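Local coordinates for putative tryptophan halogenase (Xanthomonas campestris pv. campestris, PDB 6Y1W), which probably acts as a flavin-dependent halogenase, using FAD to halogenate a substrate that is not established, at residues C140-L154 / V482-F495. Residues are numbered along the deposited sequence; the frame is centred on the assembly and turned at random. Where two conformers were deposited one is given.
Sequences CLELRAAQEGRFAHL and VEATLARLPPHAEF
Leu489, Arg150 and Leu486 bury the most surface where residues 140-154 meet 482-495. Leu489 points into the other segment: CB packs on Arg150 CB, and CD2 lies 4.2 Å from both Ala152 CB and Leu154 CD2. Arg150 lies across the type I turn from Leu486 to Leu489, its extended chain carrying NH1 to Leu489 O (2.8 Å), in the carbonyl plane. Arg150 and Pro491 form a single backbone bridge, flanked by hydrogen bonds from Phe151 N to Pro490 O and from His492 N to Gly149 O. The contact joins two helix-to-loop transitions, with helices 141-148 and 482-486 crossing at -51°. Leu486 is a knob in the hole formed by Leu141, Arg144, Ala145 and Glu148, and its CD2 covers one face of the Arg144 guanidinium. The Arg144 chain, bent at chi2 (-72°) and chi3, brings its guanidinium to grip Glu483 side-on, NE to OE2 (2.8 Å) and NH2 to OE1. NH1 bonds Gln147 OE1 and salt-bridges Glu148 OE2; these partners, all near its plane, should fix the guanidinium's rotation. Phe495 receives Ala152 CA over its ring face and the edge of Phe151. The His492 side chain, hydrogen-bonded to Phe88 N and Pro260 O, lies about 7 Å from that of Lys89, the predicted active-site lysine.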
loop_
_atom_site.group_PDB
_atom_site.type_symbol
_atom_site.label_atom_id
_atom_site.label_comp_id
_atom_site.label_asym_id
_atom_site.label_seq_id
_atom_site.Cartn_x
_atom_site.Cartn_y
_atom_site.Cartn_z
ATOM N N CYS A 140 1.597 5.409 -24.240
ATOM C CA CYS A 140 2.589 5.262 -23.171
ATOM C C CYS A 140 3.968 5.677 -23.685
ATOM O O CYS A 140 4.500 5.045 -24.612
ATOM C CB CYS A 140 2.644 3.812 -22.696
ATOM S SG CYS A 140 3.863 3.579 -21.394
ATOM N N LEU A 141 4.551 6.714 -23.077
ATOM C CA LEU A 141 5.837 7.239 -23.560
ATOM C C LEU A 141 6.946 6.190 -23.472
ATOM O O LEU A 141 7.722 6.000 -24.418
ATOM C CB LEU A 141 6.232 8.476 -22.745
ATOM C CG LEU A 141 7.633 9.041 -23.031
ATOM C CD1 LEU A 141 7.745 9.526 -24.483
ATOM C CD2 LEU A 141 8.030 10.132 -22.002
ATOM N N GLU A 142 7.069 5.523 -22.324
ATOM C CA GLU A 142 8.172 4.570 -22.194
ATOM C C GLU A 142 8.076 3.478 -23.238
ATOM O O GLU A 142 9.095 3.016 -23.778
ATOM C CB GLU A 142 8.186 3.960 -20.786
ATOM C CG GLU A 142 8.721 4.920 -19.734
ATOM C CD GLU A 142 7.667 5.896 -19.181
ATOM O OE1 GLU A 142 6.525 6.000 -19.694
ATOM O OE2 GLU A 142 7.982 6.554 -18.165
ATOM N N LEU A 143 6.854 3.038 -23.535
ATOM C CA LEU A 143 6.653 2.020 -24.555
ATOM C C LEU A 143 7.104 2.536 -25.918
ATOM O O LEU A 143 7.815 1.834 -26.654
ATOM C CB LEU A 143 5.176 1.587 -24.609
ATOM C CG LEU A 143 4.903 0.357 -25.496
ATOM C CD1 LEU A 143 3.750 -0.499 -24.878
ATOM C CD2 LEU A 143 4.539 0.782 -26.927
ATOM N N ARG A 144 6.720 3.771 -26.255
ATOM C CA ARG A 144 7.164 4.326 -27.525
ATOM C C ARG A 144 8.688 4.483 -27.557
ATOM O O ARG A 144 9.308 4.314 -28.614
ATOM C CB ARG A 144 6.479 5.663 -27.775
ATOM C CG ARG A 144 4.981 5.518 -28.098
ATOM C CD ARG A 144 4.759 4.929 -29.486
ATOM N NE ARG A 144 5.259 5.905 -30.476
ATOM C CZ ARG A 144 6.085 5.634 -31.487
ATOM N NH1 ARG A 144 6.526 4.402 -31.707
ATOM N NH2 ARG A 144 6.469 6.623 -32.314
ATOM N N ALA A 145 9.310 4.784 -26.408
ATOM C CA ALA A 145 10.768 4.865 -26.379
ATOM C C ALA A 145 11.405 3.497 -26.606
ATOM O O ALA A 145 12.519 3.393 -27.150
ATOM C CB ALA A 145 11.231 5.463 -25.050
ATOM N N ALA A 146 10.718 2.435 -26.192
ATOM C CA ALA A 146 11.193 1.095 -26.519
ATOM C C ALA A 146 11.111 0.856 -28.013
ATOM O O ALA A 146 12.041 0.315 -28.607
ATOM C CB ALA A 146 10.372 0.034 -25.758
ATOM N N GLN A 147 10.007 1.271 -28.638
ATOM C CA GLN A 147 9.852 1.029 -30.065
ATOM C C GLN A 147 10.872 1.792 -30.884
ATOM O O GLN A 147 11.312 1.287 -31.924
ATOM C CB GLN A 147 8.453 1.422 -30.521
ATOM C CG GLN A 147 7.443 0.459 -29.920
ATOM C CD GLN A 147 6.017 0.780 -30.364
ATOM O OE1 GLN A 147 5.628 1.936 -30.483
ATOM N NE2 GLN A 147 5.220 -0.271 -30.574
ATOM N N GLU A 148 11.197 3.015 -30.483
ATOM C CA GLU A 148 12.037 3.879 -31.310
ATOM C C GLU A 148 13.488 3.909 -30.866
ATOM O O GLU A 148 14.296 4.584 -31.518
ATOM C CB GLU A 148 11.498 5.316 -31.312
ATOM C CG GLU A 148 10.047 5.451 -31.799
ATOM C CD GLU A 148 9.846 4.941 -33.196
ATOM O OE1 GLU A 148 10.830 4.958 -33.986
ATOM O OE2 GLU A 148 8.702 4.517 -33.521
ATOM N N GLY A 149 13.832 3.258 -29.755
ATOM C CA GLY A 149 15.234 3.196 -29.340
ATOM C C GLY A 149 15.805 4.508 -28.848
ATOM O O GLY A 149 16.979 4.829 -29.132
ATOM N N ARG A 150 15.013 5.273 -28.110
ATOM C CA ARG A 150 15.383 6.595 -27.618
ATOM C C ARG A 150 15.388 6.634 -26.094
ATOM O O ARG A 150 14.606 5.934 -25.434
ATOM C CB ARG A 150 14.398 7.652 -28.148
ATOM C CG ARG A 150 14.397 7.760 -29.661
ATOM C CD ARG A 150 13.508 8.895 -30.114
ATOM N NE ARG A 150 13.551 9.059 -31.564
ATOM C CZ ARG A 150 14.399 9.854 -32.209
ATOM N NH1 ARG A 150 15.295 10.568 -31.540
ATOM N NH2 ARG A 150 14.351 9.924 -33.536
ATOM N N PHE A 151 16.263 7.474 -25.521
ATOM C CA PHE A 151 16.286 7.640 -24.070
ATOM C C PHE A 151 16.996 8.931 -23.706
ATOM O O PHE A 151 18.090 9.208 -24.225
ATOM C CB PHE A 151 16.997 6.487 -23.326
ATOM C CG PHE A 151 16.968 6.674 -21.826
ATOM C CD1 PHE A 151 15.862 6.248 -21.098
ATOM C CD2 PHE A 151 17.971 7.385 -21.166
ATOM C CE1 PHE A 151 15.788 6.482 -19.740
ATOM C CE2 PHE A 151 17.899 7.636 -19.804
ATOM C CZ PHE A 151 16.785 7.188 -19.089
ATOM N N ALA A 152 16.407 9.664 -22.762
ATOM C CA ALA A 152 17.116 10.624 -21.909
ATOM C C ALA A 152 16.281 10.813 -20.649
ATOM O O ALA A 152 15.108 10.468 -20.631
ATOM C CB ALA A 152 17.344 11.960 -22.653
ATOM N N HIS A 153 16.894 11.340 -19.574
ATOM C CA HIS A 153 16.100 11.654 -18.389
ATOM C C HIS A 153 15.162 12.814 -18.691
ATOM O O HIS A 153 15.491 13.711 -19.467
ATOM C CB HIS A 153 16.966 12.058 -17.187
ATOM C CG HIS A 153 18.008 11.060 -16.825
ATOM N ND1 HIS A 153 19.266 11.069 -17.388
ATOM C CD2 HIS A 153 17.984 10.017 -15.968
ATOM C CE1 HIS A 153 19.979 10.078 -16.881
ATOM N NE2 HIS A 153 19.221 9.416 -16.024
ATOM N N LEU A 154 14.008 12.803 -18.045
ATOM C CA LEU A 154 13.100 13.941 -18.154
ATOM C C LEU A 154 12.902 14.603 -16.801
ATOM O O LEU A 154 13.039 13.949 -15.763
ATOM C CB LEU A 154 11.742 13.503 -18.717
ATOM C CG LEU A 154 11.746 13.222 -20.219
ATOM C CD1 LEU A 154 10.399 12.637 -20.685
ATOM C CD2 LEU A 154 12.083 14.523 -20.962
ATOM N N VAL A 482 2.495 12.353 -25.987
ATOM C CA VAL A 482 3.527 11.304 -26.036
ATOM C C VAL A 482 4.490 11.546 -27.192
ATOM O O VAL A 482 5.718 11.482 -27.032
ATOM C CB VAL A 482 2.858 9.923 -26.165
ATOM C CG1 VAL A 482 3.864 8.801 -26.623
ATOM C CG2 VAL A 482 2.133 9.565 -24.898
ATOM N N GLU A 483 3.948 11.780 -28.397
ATOM C CA GLU A 483 4.823 11.918 -29.547
ATOM C C GLU A 483 5.684 13.172 -29.443
ATOM O O GLU A 483 6.835 13.151 -29.883
ATOM C CB GLU A 483 3.991 11.897 -30.831
ATOM C CG GLU A 483 3.408 10.525 -31.170
ATOM C CD GLU A 483 4.449 9.431 -31.160
ATOM O OE1 GLU A 483 5.368 9.472 -32.025
ATOM O OE2 GLU A 483 4.344 8.524 -30.298
ATOM N N ALA A 484 5.163 14.255 -28.868
ATOM C CA ALA A 484 5.980 15.469 -28.769
ATOM C C ALA A 484 7.119 15.274 -27.783
ATOM O O ALA A 484 8.212 15.836 -27.954
ATOM C CB ALA A 484 5.120 16.652 -28.349
ATOM N N THR A 485 6.856 14.531 -26.714
ATOM C CA THR A 485 7.896 14.235 -25.738
ATOM C C THR A 485 8.922 13.276 -26.326
ATOM O O THR A 485 10.136 13.486 -26.180
ATOM C CB THR A 485 7.257 13.680 -24.469
ATOM O OG1 THR A 485 6.309 14.638 -23.962
ATOM C CG2 THR A 485 8.305 13.429 -23.373
ATOM N N LEU A 486 8.448 12.258 -27.053
ATOM C CA LEU A 486 9.343 11.280 -27.658
ATOM C C LEU A 486 10.284 11.943 -28.649
ATOM O O LEU A 486 11.463 11.575 -28.738
ATOM C CB LEU A 486 8.513 10.210 -28.352
ATOM C CG LEU A 486 9.218 9.069 -29.076
ATOM C CD1 LEU A 486 9.861 8.080 -28.070
ATOM C CD2 LEU A 486 8.236 8.352 -29.956
ATOM N N ALA A 487 9.776 12.925 -29.413
ATOM C CA ALA A 487 10.608 13.589 -30.420
ATOM C C ALA A 487 11.767 14.376 -29.810
ATOM O O ALA A 487 12.704 14.728 -30.532
ATOM C CB ALA A 487 9.750 14.533 -31.270
ATOM N N ARG A 488 11.709 14.690 -28.524
ATOM C CA ARG A 488 12.771 15.388 -27.811
ATOM C C ARG A 488 13.815 14.448 -27.217
ATOM O O ARG A 488 14.814 14.925 -26.665
ATOM C CB ARG A 488 12.198 16.243 -26.688
ATOM C CG ARG A 488 11.195 17.273 -27.140
ATOM C CD ARG A 488 10.371 17.758 -25.956
ATOM N NE ARG A 488 11.145 17.757 -24.722
ATOM C CZ ARG A 488 10.619 17.730 -23.502
ATOM N NH1 ARG A 488 11.418 17.741 -22.440
ATOM N NH2 ARG A 488 9.300 17.677 -23.342
ATOM N N LEU A 489 13.627 13.141 -27.342
ATOM C CA LEU A 489 14.589 12.210 -26.753
ATOM C C LEU A 489 15.605 11.760 -27.801
ATOM O O LEU A 489 15.227 11.483 -28.945
ATOM C CB LEU A 489 13.858 10.981 -26.186
ATOM C CG LEU A 489 12.780 11.277 -25.146
ATOM C CD1 LEU A 489 12.132 9.933 -24.846
ATOM C CD2 LEU A 489 13.376 11.893 -23.920
ATOM N N PRO A 490 16.905 11.705 -27.491
ATOM C CA PRO A 490 17.905 11.305 -28.501
ATOM C C PRO A 490 17.965 9.802 -28.668
ATOM O O PRO A 490 17.474 9.057 -27.793
ATOM C CB PRO A 490 19.224 11.824 -27.915
ATOM C CG PRO A 490 19.009 11.684 -26.418
ATOM C CD PRO A 490 17.534 12.057 -26.207
ATOM N N PRO A 491 18.606 9.325 -29.728
ATOM C CA PRO A 491 18.932 7.894 -29.823
ATOM C C PRO A 491 19.709 7.422 -28.592
ATOM O O PRO A 491 20.561 8.134 -28.058
ATOM C CB PRO A 491 19.785 7.802 -31.100
ATOM C CG PRO A 491 19.414 9.053 -31.889
ATOM C CD PRO A 491 19.131 10.105 -30.874
ATOM N N HIS A 492 19.381 6.198 -28.136
ATOM C CA HIS A 492 19.991 5.612 -26.933
ATOM C C HIS A 492 21.514 5.714 -26.962
ATOM O O HIS A 492 22.152 6.066 -25.962
ATOM C CB HIS A 492 19.566 4.140 -26.860
ATOM C CG HIS A 492 19.865 3.456 -25.554
ATOM N ND1 HIS A 492 19.777 2.085 -25.425
ATOM C CD2 HIS A 492 20.178 3.935 -24.328
ATOM C CE1 HIS A 492 20.077 1.747 -24.179
ATOM N NE2 HIS A 492 20.298 2.849 -23.485
ATOM N N ALA A 493 22.103 5.345 -28.083
ATOM C CA ALA A 493 23.556 5.312 -28.197
ATOM C C ALA A 493 24.150 6.699 -28.038
ATOM O O ALA A 493 25.212 6.851 -27.432
ATOM C CB ALA A 493 23.966 4.734 -29.550
ATOM N N GLU A 494 23.477 7.725 -28.576
ATOM C CA GLU A 494 23.990 9.079 -28.410
ATOM C C GLU A 494 23.935 9.506 -26.951
ATOM O O GLU A 494 24.873 10.133 -26.436
ATOM C CB GLU A 494 23.199 10.048 -29.290
ATOM C CG GLU A 494 23.690 10.034 -30.717
ATOM C CD GLU A 494 22.783 10.789 -31.655
ATOM O OE1 GLU A 494 22.717 10.397 -32.847
ATOM O OE2 GLU A 494 22.154 11.777 -31.196
ATOM N N PHE A 495 22.857 9.152 -26.253
ATOM C CA PHE A 495 22.778 9.511 -24.853
ATOM C C PHE A 495 23.847 8.786 -24.036
ATOM O O PHE A 495 24.508 9.398 -23.197
ATOM C CB PHE A 495 21.369 9.227 -24.306
ATOM C CG PHE A 495 21.170 9.813 -22.956
ATOM C CD1 PHE A 495 20.951 11.189 -22.812
ATOM C CD2 PHE A 495 21.280 9.030 -21.823
ATOM C CE1 PHE A 495 20.820 11.754 -21.537
ATOM C CE2 PHE A 495 21.159 9.586 -20.560
ATOM C CZ PHE A 495 20.926 10.957 -20.407
#